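Local coordinates for probable histone-lysine N-methyltransferase, H3 lysine-9 specific SUVH9 (Arabidopsis thaliana, PDB 4NJ5), which probably binds methylated DNA and recruits RNA polymerase V to chromatin in RNA-directed DNA methylation, while lacking histone methyltransferase activity of its own, at residues R248-F253 and P263-N268; N268-D273 and R367-G372. One frame throughout, in Å; residues are numbered along the deposited sequence.

Overall arrangement
The two contacts follow one another along the chain and share Asn268. Interaction 1 lies within a four-stranded mixed sheet and interaction 2 in loops at its end; both are away from the zinc cluster of the pre-SET region. Interaction 1 pairs the outermost strand 250-252 with strand 264-267, and its chemistry is aromatic packing plus backbone bonds. Interaction 2 lies where 264-267 and its parallel neighbour 363-367 run out into loops. It is polar, with a salt bridge and side-chain turns. Both are partly buried. In interaction 1 the strand 264-267 supplies the buried side, whereas interaction 2 includes exposed Ile270 and Leu369. A probable hydrogen bond from Arg367 N to Phe267 O, 2.9 Å long, connects them.

Interaction 1: R248-F253 and P263-N268; sequences RGYINF and PVYLFN
Tyr250 and Phe267 meet edge to face. CD1 of Phe267 sits over the centre of the tyrosine ring, and the two planes stand at 59°. Phe267 has CG anti to its backbone N (chi1 -176°), which carries the ring back across Gly249, with CE1 3.5 Å from Gly249 CA. Phe253 lies on the other face of Tyr250, its CE1 offset toward the rim. Phe253 points its edge at Tyr265: CD1 is over the centre of that ring and 3.6 Å from Tyr265 CE1. Tyr250 CE1 touches Tyr265 CD2, so the four rings form one aromatic cluster. An alanine in place of Tyr250 would be likely to leave Phe267 CD1 and Phe253 CE1 without the ring that separates them, and Glu364 without the phenol it bonds. Away from the rings, where the chain turns a corner, Ile251 CD1 packs on Leu266 CD2 at 3.8 Å. Backbone bonds join the two antiparallel segments: Asn268 N to Gly249 O (2.9 Å), Leu266 N to Asn252 O (2.9 Å) and, weakly, Ile251 N to Leu266 O. A beta bulge shifts the register between Tyr250 and Asn252. The hairpin therefore combines few backbone bonds with rings packed edge to face and obliquely, and much of its cohesion is apolar.

Interaction 2: N268-D273 and R367-G372; sequences NDIDSD and RSLETG
Arg367 and Asp271 form a side-on salt bridge. NE reaches Asp271 OD1 at 3.1 Å and NH2 reaches OD2 at 2.9 Å, both on the syn side of the carboxylate. The planes of the two groups are 41° apart, so the grip is twisted rather than flat. The arginine chain bends at chi2 (81°), which turns the guanidinium toward Asp271. Its NH1 is bonded to Gly372 O. Asp273 OD2 adds only a nearby opposite charge, well out of the guanidinium plane, and is itself bonded to Trp373 NE1. Hydrogen bonds shape the loop that presents Asp271. Asn268 OD1 accepts from Ile270 N and Asp271 N, an Asx turn and an Asx motif, and both donors come from one face of the amide. ND2 gives a 3.0 Å bond to Asp271 OD1 and another to Asp273 O. Asp273 N meets Asp271 OD1 from above the carboxylate plane. Packing is lighter. Asn268 runs alongside Arg367, with OD1 3.1 Å from Arg367 CB; the apolar part is Ile270 CD1, 4.1 Å from Leu369 CG. Three donors thus converge on Asp271 OD1. With NH2 on OD2, they probably stabilise the negative charge and fix its rotation, tying the loops after strands 264-267 and 363-367.

Interaction 1: R248-F253 and P263-N268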
ATOM      1  N   ARG A 248      24.893  13.338   1.948  1.00 33.57           N
ATOM      2  CA  ARG A 248      24.503  14.534   2.694  1.00 33.59           C
ATOM      3  C   ARG A 248      23.001  14.528   2.931  1.00 32.45           C
ATOM      4  O   ARG A 248      22.256  13.892   2.182  1.00 28.16           O
ATOM      5  CB  ARG A 248      24.864  15.798   1.912  1.00 41.88           C
ATOM      6  CG  ARG A 248      26.314  15.917   1.489  1.00 49.22           C
ATOM      7  CD  ARG A 248      26.425  16.719   0.199  1.00 55.83           C
ATOM      8  NE  ARG A 248      27.786  17.178  -0.071  1.00 65.61           N
ATOM      9  CZ  ARG A 248      28.780  16.400  -0.493  1.00 70.83           C
ATOM     10  NH1 ARG A 248      28.586  15.099  -0.685  1.00 69.21           N
ATOM     11  NH2 ARG A 248      29.977  16.926  -0.713  1.00 74.14           N
ATOM     12  N   GLY A 249      22.558  15.247   3.962  1.00 43.41           N
ATOM     13  CA  GLY A 249      21.139  15.438   4.208  1.00 40.75           C
ATOM     14  C   GLY A 249      20.646  14.886   5.530  1.00 41.02           C
ATOM     15  O   GLY A 249      19.799  15.488   6.192  1.00 43.39           O
ATOM     16  N   TYR A 250      21.169  13.730   5.917  1.00 48.86           N
ATOM     17  CA  TYR A 250      20.706  13.074   7.133  1.00 48.88           C
ATOM     18  C   TYR A 250      21.234  13.741   8.400  1.00 51.87           C
ATOM     19  O   TYR A 250      22.381  13.541   8.806  1.00 53.79           O
ATOM     20  CB  TYR A 250      21.014  11.576   7.108  1.00 31.73           C
ATOM     21  CG  TYR A 250      20.082  10.806   6.202  1.00 28.68           C
ATOM     22  CD1 TYR A 250      18.746  10.635   6.538  1.00 29.36           C
ATOM     23  CD2 TYR A 250      20.532  10.257   5.011  1.00 25.90           C
ATOM     24  CE1 TYR A 250      17.884   9.935   5.714  1.00 26.84           C
ATOM     25  CE2 TYR A 250      19.677   9.555   4.181  1.00 25.64           C
ATOM     26  CZ  TYR A 250      18.355   9.397   4.538  1.00 25.29           C
ATOM     27  OH  TYR A 250      17.500   8.702   3.713  1.00 24.58           O
ATOM     28  N   ILE A 251      20.372  14.550   9.006  1.00 33.43           N
ATOM     29  CA  ILE A 251      20.684  15.253  10.239  1.00 33.23           C
ATOM     30  C   ILE A 251      20.770  14.265  11.386  1.00 31.28           C
ATOM     31  O   ILE A 251      21.703  14.300  12.185  1.00 33.27           O
ATOM     32  CB  ILE A 251      19.578  16.268  10.574  1.00 33.37           C
ATOM     33  CG1 ILE A 251      19.394  17.255   9.420  1.00 30.93           C
ATOM     34  CG2 ILE A 251      19.887  16.986  11.876  1.00 33.90           C
ATOM     35  CD1 ILE A 251      18.031  17.904   9.397  1.00 29.49           C
ATOM     36  N   ASN A 252      19.783  13.377  11.450  1.00 29.10           N
ATOM     37  CA  ASN A 252      19.668  12.415  12.534  1.00 32.18           C
ATOM     38  C   ASN A 252      18.898  11.187  12.058  1.00 34.79           C
ATOM     39  O   ASN A 252      17.908  11.314  11.334  1.00 34.94           O
ATOM     40  CB  ASN A 252      18.951  13.063  13.719  1.00 35.73           C
ATOM     41  CG  ASN A 252      19.123  12.284  15.004  1.00 40.11           C
ATOM     42  OD1 ASN A 252      18.510  11.233  15.192  1.00 39.04           O
ATOM     43  ND2 ASN A 252      19.951  12.804  15.905  1.00 44.15           N
ATOM     44  N   PHE A 253      19.346   9.999  12.454  1.00 30.02           N
ATOM     45  CA  PHE A 253      18.724   8.766  11.974  1.00 27.06           C
ATOM     46  C   PHE A 253      17.639   8.214  12.899  1.00 25.02           C
ATOM     47  O   PHE A 253      17.024   7.190  12.602  1.00 22.57           O
ATOM     48  CB  PHE A 253      19.776   7.696  11.672  1.00 27.83           C
ATOM     49  CG  PHE A 253      20.394   7.827  10.310  1.00 28.53           C
ATOM     50  CD1 PHE A 253      19.614   7.698   9.172  1.00 23.36           C
ATOM     51  CD2 PHE A 253      21.750   8.076  10.166  1.00 25.09           C
ATOM     52  CE1 PHE A 253      20.175   7.818   7.914  1.00 22.26           C
ATOM     53  CE2 PHE A 253      22.317   8.196   8.914  1.00 25.30           C
ATOM     54  CZ  PHE A 253      21.528   8.068   7.785  1.00 24.71           C
ATOM     55  N   PRO A 263      13.855   3.115  14.116  1.00 25.07           N
ATOM     56  CA  PRO A 263      14.391   4.479  14.025  1.00 22.68           C
ATOM     57  C   PRO A 263      13.540   5.369  13.125  1.00 24.25           C
ATOM     58  O   PRO A 263      12.960   4.878  12.162  1.00 20.22           O
ATOM     59  CB  PRO A 263      15.778   4.268  13.407  1.00 20.84           C
ATOM     60  CG  PRO A 263      15.682   2.962  12.684  1.00 20.13           C
ATOM     61  CD  PRO A 263      14.751   2.120  13.501  1.00 20.11           C
ATOM     62  N   VAL A 264      13.455   6.658  13.450  1.00 30.61           N
ATOM     63  CA  VAL A 264      12.725   7.607  12.615  1.00 27.70           C
ATOM     64  C   VAL A 264      13.693   8.588  11.970  1.00 25.77           C
ATOM     65  O   VAL A 264      14.280   9.428  12.648  1.00 28.77           O
ATOM     66  CB  VAL A 264      11.668   8.392  13.414  1.00 21.06           C
ATOM     67  CG1 VAL A 264      10.894   9.323  12.489  1.00 16.16           C
ATOM     68  CG2 VAL A 264      10.722   7.436  14.120  1.00 17.56           C
ATOM     69  N   TYR A 265      13.853   8.479  10.656  1.00 19.14           N
ATOM     70  CA  TYR A 265      14.842   9.282   9.943  1.00 21.48           C
ATOM     71  C   TYR A 265      14.463  10.756   9.883  1.00 22.89           C
ATOM     72  O   TYR A 265      13.285  11.105   9.845  1.00 21.26           O
ATOM     73  CB  TYR A 265      15.023   8.781   8.512  1.00 19.95           C
ATOM     74  CG  TYR A 265      15.774   7.478   8.359  1.00 18.00           C
ATOM     75  CD1 TYR A 265      16.075   6.675   9.454  1.00 18.53           C
ATOM     76  CD2 TYR A 265      16.189   7.056   7.106  1.00 18.54           C
ATOM     77  CE1 TYR A 265      16.764   5.484   9.294  1.00 20.25           C
ATOM     78  CE2 TYR A 265      16.875   5.879   6.937  1.00 22.65           C
ATOM     79  CZ  TYR A 265      17.160   5.092   8.028  1.00 21.00           C
ATOM     80  OH  TYR A 265      17.846   3.917   7.839  1.00 22.11           O
ATOM     81  N   LEU A 266      15.476  11.614   9.860  1.00 19.74           N
ATOM     82  CA  LEU A 266      15.275  13.039   9.639  1.00 20.34           C
ATOM     83  C   LEU A 266      16.205  13.507   8.529  1.00 21.29           C
ATOM     84  O   LEU A 266      17.425  13.487   8.683  1.00 22.07           O
ATOM     85  CB  LEU A 266      15.542  13.833  10.915  1.00 28.53           C
ATOM     86  CG  LEU A 266      15.404  15.344  10.731  1.00 29.83           C
ATOM     87  CD1 LEU A 266      13.968  15.698  10.381  1.00 29.94           C
ATOM     88  CD2 LEU A 266      15.866  16.098  11.965  1.00 28.86           C
ATOM     89  N   PHE A 267      15.625  13.930   7.413  1.00 29.20           N
ATOM     90  CA  PHE A 267      16.398  14.242   6.219  1.00 31.25           C
ATOM     91  C   PHE A 267      16.133  15.657   5.728  1.00 31.64           C
ATOM     92  O   PHE A 267      14.995  16.114   5.717  1.00 29.26           O
ATOM     93  CB  PHE A 267      16.066  13.241   5.115  1.00 27.41           C
ATOM     94  CG  PHE A 267      16.888  13.416   3.876  1.00 30.54           C
ATOM     95  CD1 PHE A 267      18.196  12.962   3.830  1.00 30.68           C
ATOM     96  CD2 PHE A 267      16.353  14.025   2.751  1.00 29.58           C
ATOM     97  CE1 PHE A 267      18.959  13.118   2.689  1.00 32.71           C
ATOM     98  CE2 PHE A 267      17.109  14.183   1.606  1.00 31.14           C
ATOM     99  CZ  PHE A 267      18.415  13.729   1.576  1.00 32.05           C
ATOM    100  N   ASN A 268      17.192  16.345   5.317  1.00 32.13           N
ATOM    101  CA  ASN A 268      17.071  17.710   4.818  1.00 30.88           C
ATOM    102  C   ASN A 268      18.177  18.034   3.821  1.00 30.32           C
ATOM    103  O   ASN A 268      19.302  18.352   4.207  1.00 30.56           O
ATOM    104  CB  ASN A 268      17.076  18.705   5.983  1.00 35.94           C
ATOM    105  CG  ASN A 268      16.938  20.153   5.530  1.00 42.27           C
ATOM    106  OD1 ASN A 268      16.668  20.434   4.363  1.00 47.54           O
ATOM    107  ND2 ASN A 268      17.120  21.081   6.465  1.00 39.93           N
TER

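Interaction 2: N268-D273 and R367-G372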
ATOM      1  N   ASN A 268      17.192  16.345   5.317  1.00 32.13           N
ATOM      2  CA  ASN A 268      17.071  17.710   4.818  1.00 30.88           C
ATOM      3  C   ASN A 268      18.177  18.034   3.821  1.00 30.32           C
ATOM      4  O   ASN A 268      19.302  18.352   4.207  1.00 30.56           O
ATOM      5  CB  ASN A 268      17.076  18.705   5.983  1.00 35.94           C
ATOM      6  CG  ASN A 268      16.938  20.153   5.530  1.00 42.27           C
ATOM      7  OD1 ASN A 268      16.668  20.434   4.363  1.00 47.54           O
ATOM      8  ND2 ASN A 268      17.120  21.081   6.465  1.00 39.93           N
ATOM      9  N   ASP A 269      17.844  17.945   2.535  1.00 26.18           N
ATOM     10  CA  ASP A 269      18.794  18.236   1.465  1.00 30.08           C
ATOM     11  C   ASP A 269      18.498  19.586   0.826  1.00 34.73           C
ATOM     12  O   ASP A 269      18.936  19.864  -0.288  1.00 33.60           O
ATOM     13  CB  ASP A 269      18.766  17.133   0.402  1.00 37.42           C
ATOM     14  CG  ASP A 269      17.437  17.058  -0.336  1.00 39.44           C
ATOM     15  OD1 ASP A 269      16.435  17.619   0.157  1.00 41.96           O
ATOM     16  OD2 ASP A 269      17.391  16.423  -1.410  1.00 37.43           O
ATOM     17  N   ILE A 270      17.750  20.421   1.544  1.00 50.17           N
ATOM     18  CA  ILE A 270      17.320  21.721   1.034  1.00 52.26           C
ATOM     19  C   ILE A 270      18.008  22.886   1.758  1.00 55.85           C
ATOM     20  O   ILE A 270      18.602  23.751   1.116  1.00 62.75           O
ATOM     21  CB  ILE A 270      15.782  21.861   1.110  1.00 44.72           C
ATOM     22  CG1 ILE A 270      15.112  20.956   0.064  1.00 41.45           C
ATOM     23  CG2 ILE A 270      15.360  23.314   0.926  1.00 41.82           C
ATOM     24  CD1 ILE A 270      13.605  20.856   0.211  1.00 41.33           C
ATOM     25  N   ASP A 271      17.924  22.907   3.088  1.00 47.65           N
ATOM     26  CA  ASP A 271      18.592  23.941   3.883  1.00 45.19           C
ATOM     27  C   ASP A 271      19.124  23.424   5.220  1.00 44.45           C
ATOM     28  O   ASP A 271      19.366  22.230   5.382  1.00 43.66           O
ATOM     29  CB  ASP A 271      17.677  25.156   4.103  1.00 45.73           C
ATOM     30  CG  ASP A 271      16.370  24.792   4.792  1.00 43.57           C
ATOM     31  OD1 ASP A 271      16.288  23.716   5.425  1.00 39.60           O
ATOM     32  OD2 ASP A 271      15.416  25.592   4.707  1.00 45.83           O
ATOM     33  N   SER A 272      19.274  24.336   6.177  1.00 46.84           N
ATOM     34  CA  SER A 272      19.866  24.014   7.473  1.00 45.70           C
ATOM     35  C   SER A 272      18.854  23.889   8.615  1.00 41.38           C
ATOM     36  O   SER A 272      19.236  23.733   9.774  1.00 41.61           O
ATOM     37  CB  SER A 272      20.934  25.044   7.830  1.00 45.64           C
ATOM     38  OG  SER A 272      21.938  25.089   6.835  1.00 50.75           O
ATOM     39  N   ASP A 273      17.568  23.961   8.288  1.00 33.85           N
ATOM     40  CA  ASP A 273      16.531  23.879   9.308  1.00 33.95           C
ATOM     41  C   ASP A 273      16.491  22.497   9.953  1.00 34.30           C
ATOM     42  O   ASP A 273      16.524  21.476   9.267  1.00 33.45           O
ATOM     43  CB  ASP A 273      15.158  24.203   8.721  1.00 47.25           C
ATOM     44  CG  ASP A 273      14.126  24.492   9.793  1.00 52.00           C
ATOM     45  OD1 ASP A 273      14.365  25.403  10.616  1.00 59.61           O
ATOM     46  OD2 ASP A 273      13.082  23.807   9.827  1.00 49.55           O
ATOM     47  N   ARG A 367      12.606  17.432   4.798  1.00 31.03           N
ATOM     48  CA  ARG A 367      12.357  18.830   4.506  1.00 30.15           C
ATOM     49  C   ARG A 367      11.749  18.939   3.115  1.00 30.85           C
ATOM     50  O   ARG A 367      12.090  18.168   2.215  1.00 28.11           O
ATOM     51  CB  ARG A 367      13.662  19.621   4.590  1.00 39.23           C
ATOM     52  CG  ARG A 367      13.525  21.114   4.342  1.00 42.81           C
ATOM     53  CD  ARG A 367      13.051  21.858   5.579  1.00 44.84           C
ATOM     54  NE  ARG A 367      13.205  23.300   5.418  1.00 48.04           N
ATOM     55  CZ  ARG A 367      12.251  24.111   4.972  1.00 48.58           C
ATOM     56  NH1 ARG A 367      11.059  23.627   4.652  1.00 44.39           N
ATOM     57  NH2 ARG A 367      12.489  25.412   4.852  1.00 50.27           N
ATOM     58  N   SER A 368      10.832  19.884   2.958  1.00 40.37           N
ATOM     59  CA  SER A 368      10.161  20.132   1.692  1.00 46.28           C
ATOM     60  C   SER A 368       9.884  21.625   1.596  1.00 48.38           C
ATOM     61  O   SER A 368       9.990  22.340   2.593  1.00 49.50           O
ATOM     62  CB  SER A 368       8.854  19.333   1.618  1.00 56.08           C
ATOM     63  OG  SER A 368       7.840  20.045   0.921  1.00 60.34           O
ATOM     64  N   LEU A 369       9.533  22.099   0.407  1.00 46.36           N
ATOM     65  CA  LEU A 369       9.264  23.518   0.207  1.00 50.36           C
ATOM     66  C   LEU A 369       7.773  23.826   0.291  1.00 51.18           C
ATOM     67  O   LEU A 369       7.348  24.722   1.020  1.00 48.92           O
ATOM     68  CB  LEU A 369       9.820  23.972  -1.138  1.00 44.25           C
ATOM     69  CG  LEU A 369      11.341  23.980  -1.281  1.00 45.98           C
ATOM     70  CD1 LEU A 369      11.719  23.812  -2.743  1.00 44.97           C
ATOM     71  CD2 LEU A 369      11.931  25.270  -0.720  1.00 35.21           C
ATOM     72  N   GLU A 370       6.986  23.063  -0.459  1.00 50.74           N
ATOM     73  CA  GLU A 370       5.536  23.242  -0.532  1.00 57.36           C
ATOM     74  C   GLU A 370       4.839  22.849   0.773  1.00 55.86           C
ATOM     75  O   GLU A 370       3.839  23.451   1.160  1.00 56.30           O
ATOM     76  CB  GLU A 370       4.966  22.479  -1.733  1.00 90.52           C
ATOM     77  CG  GLU A 370       5.210  20.964  -1.717  1.00 96.19           C
ATOM     78  CD  GLU A 370       6.684  20.587  -1.867  1.00100.53           C
ATOM     79  OE1 GLU A 370       7.422  21.327  -2.558  1.00102.84           O
ATOM     80  OE2 GLU A 370       7.111  19.569  -1.275  1.00100.91           O
ATOM     81  N   THR A 371       5.374  21.835   1.443  1.00 68.52           N
ATOM     82  CA  THR A 371       5.035  21.584   2.841  1.00 68.27           C
ATOM     83  C   THR A 371       6.293  21.894   3.618  1.00 67.67           C
ATOM     84  O   THR A 371       7.383  21.763   3.075  1.00 69.50           O
ATOM     85  CB  THR A 371       4.619  20.117   3.108  1.00 59.05           C
ATOM     86  OG1 THR A 371       5.784  19.306   3.296  1.00 59.54           O
ATOM     87  CG2 THR A 371       3.797  19.574   1.964  1.00 56.57           C
ATOM     88  N   GLY A 372       6.156  22.289   4.877  1.00 54.61           N
ATOM     89  CA  GLY A 372       7.322  22.582   5.687  1.00 49.84           C
ATOM     90  C   GLY A 372       8.172  21.344   5.912  1.00 46.30           C
ATOM     91  O   GLY A 372       9.362  21.316   5.594  1.00 45.24           O
TER
HETATM   92  O   HOH W   1      14.264  16.946   1.952  1.00 31.12           O